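Local atomic coordinates of transcription initiation factor tfiid subunit 72/90-100 KDA (Encephalitozoon cuniculi, PDB entry 2J4B), a protein that is the N-terminal domain of TAF5, a TBP-associated subunit of TFIID and SAGA that probably regulates RNA polymerase II transcription. Residues L119-I122 and L123-N127; T10-V13 and S14-W18. All coordinates share one frame; numbering follows the deposited sequence.

Interaction 1: L119-I122 and L123-N127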
loop_
_atom_site.group_PDB
_atom_site.type_symbol
_atom_site.label_atom_id
_atom_site.label_comp_id
_atom_site.label_asym_id
_atom_site.label_seq_id
_atom_site.Cartn_x
_atom_site.Cartn_y
_atom_site.Cartn_z
ATOM N N LEU A 119 11.973 -0.133 7.460
ATOM C CA LEU A 119 10.577 0.217 7.224
ATOM C C LEU A 119 9.732 -0.975 7.657
ATOM O O LEU A 119 9.066 -1.629 6.860
ATOM C CB LEU A 119 10.334 0.588 5.756
ATOM C CG LEU A 119 11.023 1.854 5.233
ATOM C CD1 LEU A 119 10.502 2.175 3.866
ATOM C CD2 LEU A 119 10.824 3.055 6.183
ATOM N N THR A 120 9.783 -1.221 8.960
ATOM C CA THR A 120 9.268 -2.420 9.595
ATOM C C THR A 120 7.763 -2.628 9.351
ATOM O O THR A 120 7.263 -3.762 9.276
ATOM C CB THR A 120 9.575 -2.342 11.107
ATOM O OG1 THR A 120 9.287 -3.586 11.748
ATOM C CG2 THR A 120 8.737 -1.267 11.730
ATOM N N TYR A 121 7.035 -1.534 9.196
ATOM C CA TYR A 121 5.598 -1.618 8.965
ATOM C C TYR A 121 5.293 -2.081 7.539
ATOM O O TYR A 121 4.351 -2.843 7.326
ATOM C CB TYR A 121 4.928 -0.277 9.240
ATOM C CG TYR A 121 3.497 -0.247 8.783
ATOM C CD1 TYR A 121 2.481 -0.683 9.617
ATOM C CD2 TYR A 121 3.164 0.177 7.497
ATOM C CE1 TYR A 121 1.174 -0.674 9.207
ATOM C CE2 TYR A 121 1.853 0.176 7.069
ATOM C CZ TYR A 121 0.863 -0.253 7.932
ATOM O OH TYR A 121 -0.444 -0.261 7.534
ATOM N N ILE A 122 6.073 -1.612 6.561
ATOM C CA ILE A 122 5.819 -1.957 5.159
ATOM C C ILE A 122 6.142 -3.423 4.905
ATOM O O ILE A 122 5.451 -4.076 4.135
ATOM C CB ILE A 122 6.623 -1.086 4.172
ATOM C CG1 ILE A 122 6.213 0.386 4.276
ATOM C CG2 ILE A 122 6.420 -1.583 2.731
ATOM C CD1 ILE A 122 6.903 1.305 3.252
ATOM N N LEU A 123 7.191 -3.931 5.560
ATOM C CA LEU A 123 7.584 -5.351 5.466
ATOM C C LEU A 123 6.530 -6.249 6.084
ATOM O O LEU A 123 6.322 -7.358 5.639
ATOM C CB LEU A 123 8.914 -5.614 6.199
ATOM C CG LEU A 123 10.187 -4.963 5.666
ATOM C CD1 LEU A 123 11.298 -4.953 6.722
ATOM C CD2 LEU A 123 10.655 -5.652 4.425
ATOM N N LYS A 124 5.883 -5.769 7.142
ATOM C CA LYS A 124 4.812 -6.522 7.769
ATOM C C LYS A 124 3.702 -6.660 6.769
ATOM O O LYS A 124 3.213 -7.760 6.526
ATOM C CB LYS A 124 4.314 -5.820 9.021
ATOM C CG LYS A 124 3.278 -6.603 9.825
ATOM C CD LYS A 124 2.784 -5.777 11.017
ATOM C CE LYS A 124 2.079 -4.458 10.591
ATOM N NZ LYS A 124 1.724 -3.631 11.805
ATOM N N ILE A 125 3.339 -5.550 6.145
ATOM C CA ILE A 125 2.283 -5.563 5.148
ATOM C C ILE A 125 2.596 -6.547 4.015
ATOM O O ILE A 125 1.731 -7.314 3.612
ATOM C CB ILE A 125 2.029 -4.158 4.560
ATOM C CG1 ILE A 125 1.479 -3.216 5.637
ATOM C CG2 ILE A 125 1.088 -4.244 3.308
ATOM C CD1 ILE A 125 0.231 -3.697 6.269
ATOM N N LEU A 126 3.829 -6.530 3.516
ATOM C CA LEU A 126 4.231 -7.438 2.439
ATOM C C LEU A 126 3.993 -8.869 2.847
ATOM O O LEU A 126 3.360 -9.614 2.117
ATOM C CB LEU A 126 5.706 -7.286 2.081
ATOM C CG LEU A 126 6.161 -5.981 1.447
ATOM C CD1 LEU A 126 7.354 -6.218 0.493
ATOM C CD2 LEU A 126 5.026 -5.338 0.743
ATOM N N ASN A 127 4.532 -9.244 4.010
ATOM C CA ASN A 127 4.464 -10.635 4.497
ATOM C C ASN A 127 3.034 -11.103 4.760
ATOM O O ASN A 127 2.658 -12.181 4.337
ATOM C CB ASN A 127 5.310 -10.818 5.767
ATOM C CG ASN A 127 6.805 -10.718 5.501
ATOM O OD1 ASN A 127 7.339 -11.385 4.635
ATOM N ND2 ASN A 127 7.477 -9.874 6.239
#
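Tyr-121 and Ile-125, four residues apart on helix 120-129, meet because their first torsions send one side chain over the other. The tyrosine CG stands anti to its own N (chi1 170°), whereas CG1 of Ile-125 lies beside its backbone N and opposite its carbonyl carbon (chi1 -66°). CG1 thereby comes over one face of the phenol ring, 4.1 Å from the ring centroid, in a CH-pi contact that lies 28° off the ring normal. Beyond it, Ile-125 CD1 continues the same branch toward the phenol end and approaches Tyr-121 OH at 3.7 Å.

A second neighbour reaches the ring from Lys-124, whose NZ comes to 3.7 Å from Tyr-121 CD1, approaching obliquely. The phenol oxygen itself is hydrogen-bonded to Asp-44 on helix 34-47, so the ring is held at its hydroxyl as well as over one face.

Beneath the side chains the backbone follows the i to i+4 pattern of an alpha helix. It opens at the N-cap Leu-119, whose O receives Leu-123 N at 3.2 Å; Ile-122 O then receives Leu-126 N at 3.0 Å. Ile-122 and Leu-126 come no closer through their side chains than CG2 to CD2, 4.5 Å.

The chemistry is thus divided: dispersion and CH-pi contact hold the ring along one face, the amine of Lys-124, probably charged, lies obliquely near its carbons, and a carboxylate takes the hydroxyl, an arrangement that would probably polarise the phenol.

Interaction 2: T10-V13 and S14-W18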
loop_
_atom_site.group_PDB
_atom_site.type_symbol
_atom_site.label_atom_id
_atom_site.label_comp_id
_atom_site.label_asym_id
_atom_site.label_seq_id
_atom_site.Cartn_x
_atom_site.Cartn_y
_atom_site.Cartn_z
ATOM N N THR A 10 4.780 8.502 6.944
ATOM C CA THR A 10 6.162 8.839 6.632
ATOM C C THR A 10 6.801 7.752 5.764
ATOM O O THR A 10 7.525 8.062 4.814
ATOM C CB THR A 10 6.993 9.009 7.923
ATOM O OG1 THR A 10 6.396 10.014 8.748
ATOM C CG2 THR A 10 8.418 9.421 7.605
ATOM N N SER A 11 6.516 6.488 6.089
ATOM C CA SER A 11 7.129 5.349 5.415
ATOM C C SER A 11 6.595 5.201 3.997
ATOM O O SER A 11 7.331 4.824 3.081
ATOM C CB SER A 11 6.877 4.054 6.202
ATOM O OG SER A 11 7.413 4.134 7.516
ATOM N N TYR A 12 5.313 5.495 3.826
ATOM C CA TYR A 12 4.693 5.489 2.517
ATOM C C TYR A 12 5.361 6.507 1.593
ATOM O O TYR A 12 5.797 6.164 0.498
ATOM C CB TYR A 12 3.205 5.798 2.653
ATOM C CG TYR A 12 2.473 5.871 1.335
ATOM C CD1 TYR A 12 1.902 4.737 0.780
ATOM C CD2 TYR A 12 2.346 7.070 0.657
ATOM C CE1 TYR A 12 1.237 4.790 -0.417
ATOM C CE2 TYR A 12 1.680 7.136 -0.543
ATOM C CZ TYR A 12 1.124 5.996 -1.077
ATOM O OH TYR A 12 0.453 6.056 -2.277
ATOM N N VAL A 13 5.435 7.754 2.045
ATOM C CA VAL A 13 6.124 8.819 1.311
ATOM C C VAL A 13 7.573 8.482 0.953
ATOM O O VAL A 13 7.996 8.659 -0.182
ATOM C CB VAL A 13 6.143 10.134 2.134
ATOM C CG1 VAL A 13 6.961 11.198 1.414
ATOM C CG2 VAL A 13 4.709 10.629 2.412
ATOM N N SER A 14 8.336 8.021 1.934
ATOM C CA SER A 14 9.756 7.719 1.743
ATOM C C SER A 14 9.962 6.581 0.722
ATOM O O SER A 14 10.909 6.608 -0.078
ATOM C CB SER A 14 10.390 7.378 3.095
ATOM O OG SER A 14 11.382 6.377 2.968
ATOM N N LEU A 15 9.066 5.598 0.747
ATOM C CA LEU A 15 9.001 4.585 -0.301
ATOM C C LEU A 15 8.596 5.197 -1.637
ATOM O O LEU A 15 9.247 4.986 -2.648
ATOM C CB LEU A 15 8.012 3.493 0.077
ATOM C CG LEU A 15 7.753 2.430 -0.996
ATOM C CD1 LEU A 15 9.036 1.717 -1.422
ATOM C CD2 LEU A 15 6.700 1.460 -0.485
ATOM N N LYS A 16 7.513 5.957 -1.640
ATOM C CA LYS A 16 7.068 6.647 -2.848
ATOM C C LYS A 16 8.196 7.451 -3.504
ATOM O O LYS A 16 8.374 7.391 -4.713
ATOM C CB LYS A 16 5.899 7.570 -2.521
ATOM C CG LYS A 16 5.307 8.282 -3.722
ATOM C CD LYS A 16 4.155 9.188 -3.305
ATOM C CE LYS A 16 3.876 10.232 -4.355
ATOM N NZ LYS A 16 2.933 11.264 -3.863
ATOM N N THR A 17 8.956 8.187 -2.702
ATOM C CA THR A 17 10.013 9.047 -3.219
ATOM C C THR A 17 11.182 8.241 -3.792
ATOM O O THR A 17 11.849 8.670 -4.749
ATOM C CB THR A 17 10.537 9.984 -2.111
ATOM O OG1 THR A 17 9.432 10.697 -1.532
ATOM C CG2 THR A 17 11.560 10.952 -2.663
ATOM N N TRP A 18 11.425 7.076 -3.196
ATOM C CA TRP A 18 12.486 6.184 -3.653
ATOM C C TRP A 18 12.101 5.573 -4.991
ATOM O O TRP A 18 12.882 5.594 -5.937
ATOM C CB TRP A 18 12.750 5.105 -2.604
ATOM C CG TRP A 18 13.755 4.078 -3.010
ATOM C CD1 TRP A 18 15.111 4.184 -2.946
ATOM C CD2 TRP A 18 13.472 2.762 -3.527
ATOM N NE1 TRP A 18 15.693 3.024 -3.398
ATOM C CE2 TRP A 18 14.711 2.134 -3.759
ATOM C CE3 TRP A 18 12.290 2.060 -3.809
ATOM C CZ2 TRP A 18 14.809 0.832 -4.268
ATOM C CZ3 TRP A 18 12.381 0.774 -4.309
ATOM C CH2 TRP A 18 13.640 0.170 -4.540
#
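Val-13 O is gripped by two donors of Thr-17, one from the backbone and one from the side chain. Thr-17 N lies 2.7 Å from Val-13 O and completes the normal helical bond. The hydroxyl OG1 of Thr-17 gives a second bond, 2.8 Å to the same Val-13 O, and comes from above the carbonyl plane, 44° out of it. The threonine rotamer accounts for this: OG1 sits beside the backbone N (chi1 -54°), folded back against the preceding turn. Val-13 and Thr-17 run side by side in the same direction, with Val-13 CG1 3.9 Å from Thr-17 OG1.

One residue earlier, Lys-16 N donates to Tyr-12 O at 2.7 Å, an almost straight bond (169° at the hydrogen) lying in the carbonyl plane. The lysine chain then runs extended past the phenol ring, where Lys-16 CD is 4.2 Å from Tyr-12 CE2 and approaches obliquely. Ser-14 N to Thr-10 O and Leu-15 N to Ser-11 O, each 3.0 Å, complete the turns.

The next shell fixes both polar ends. Lys-16 NZ forms a salt bridge with Asp-64, and Tyr-12 OH is hydrogen-bonded to His-65, while Phe-57 meets the Tyr-12 ring edge-to-face. Elsewhere Leu-15 packs on Leu-37 and Leu-110, and the Trp-18 ring stacks with Phe-113.

A threonine hydroxyl returned to the carbonyl four residues back is a familiar alpha-helical motif; here it belongs to helix 8-21, which packs against helices 34-47, 51-61 and 104-116 in the largely helical NTD2 domain of TAF5.

In the fold
Two local helical contacts far apart in sequence become neighbours in the folded domain: the centres of interactions 1 and 2 lie about 13 Å apart, and their side chains touch. Ile-122 CD1 of interaction 1 packs 3.7 Å from Leu-15 CD2 of interaction 2 and 3.5 Å from Ser-11 O, while Leu-119 CD2 comes within 3.8 Å of Ser-11 OG. Helices 34-47 and 104-116 are common to both: Leu-37, a neighbour of interaction 2, also touches Tyr-121 and Ile-122, Ile-41 touches Tyr-12 and Tyr-121, and Phe-113 also meets Leu-119. The start of helix 120-129 is thereby joined to helix 8-21 by van der Waals packing, partly against the oxygens of Ser-11.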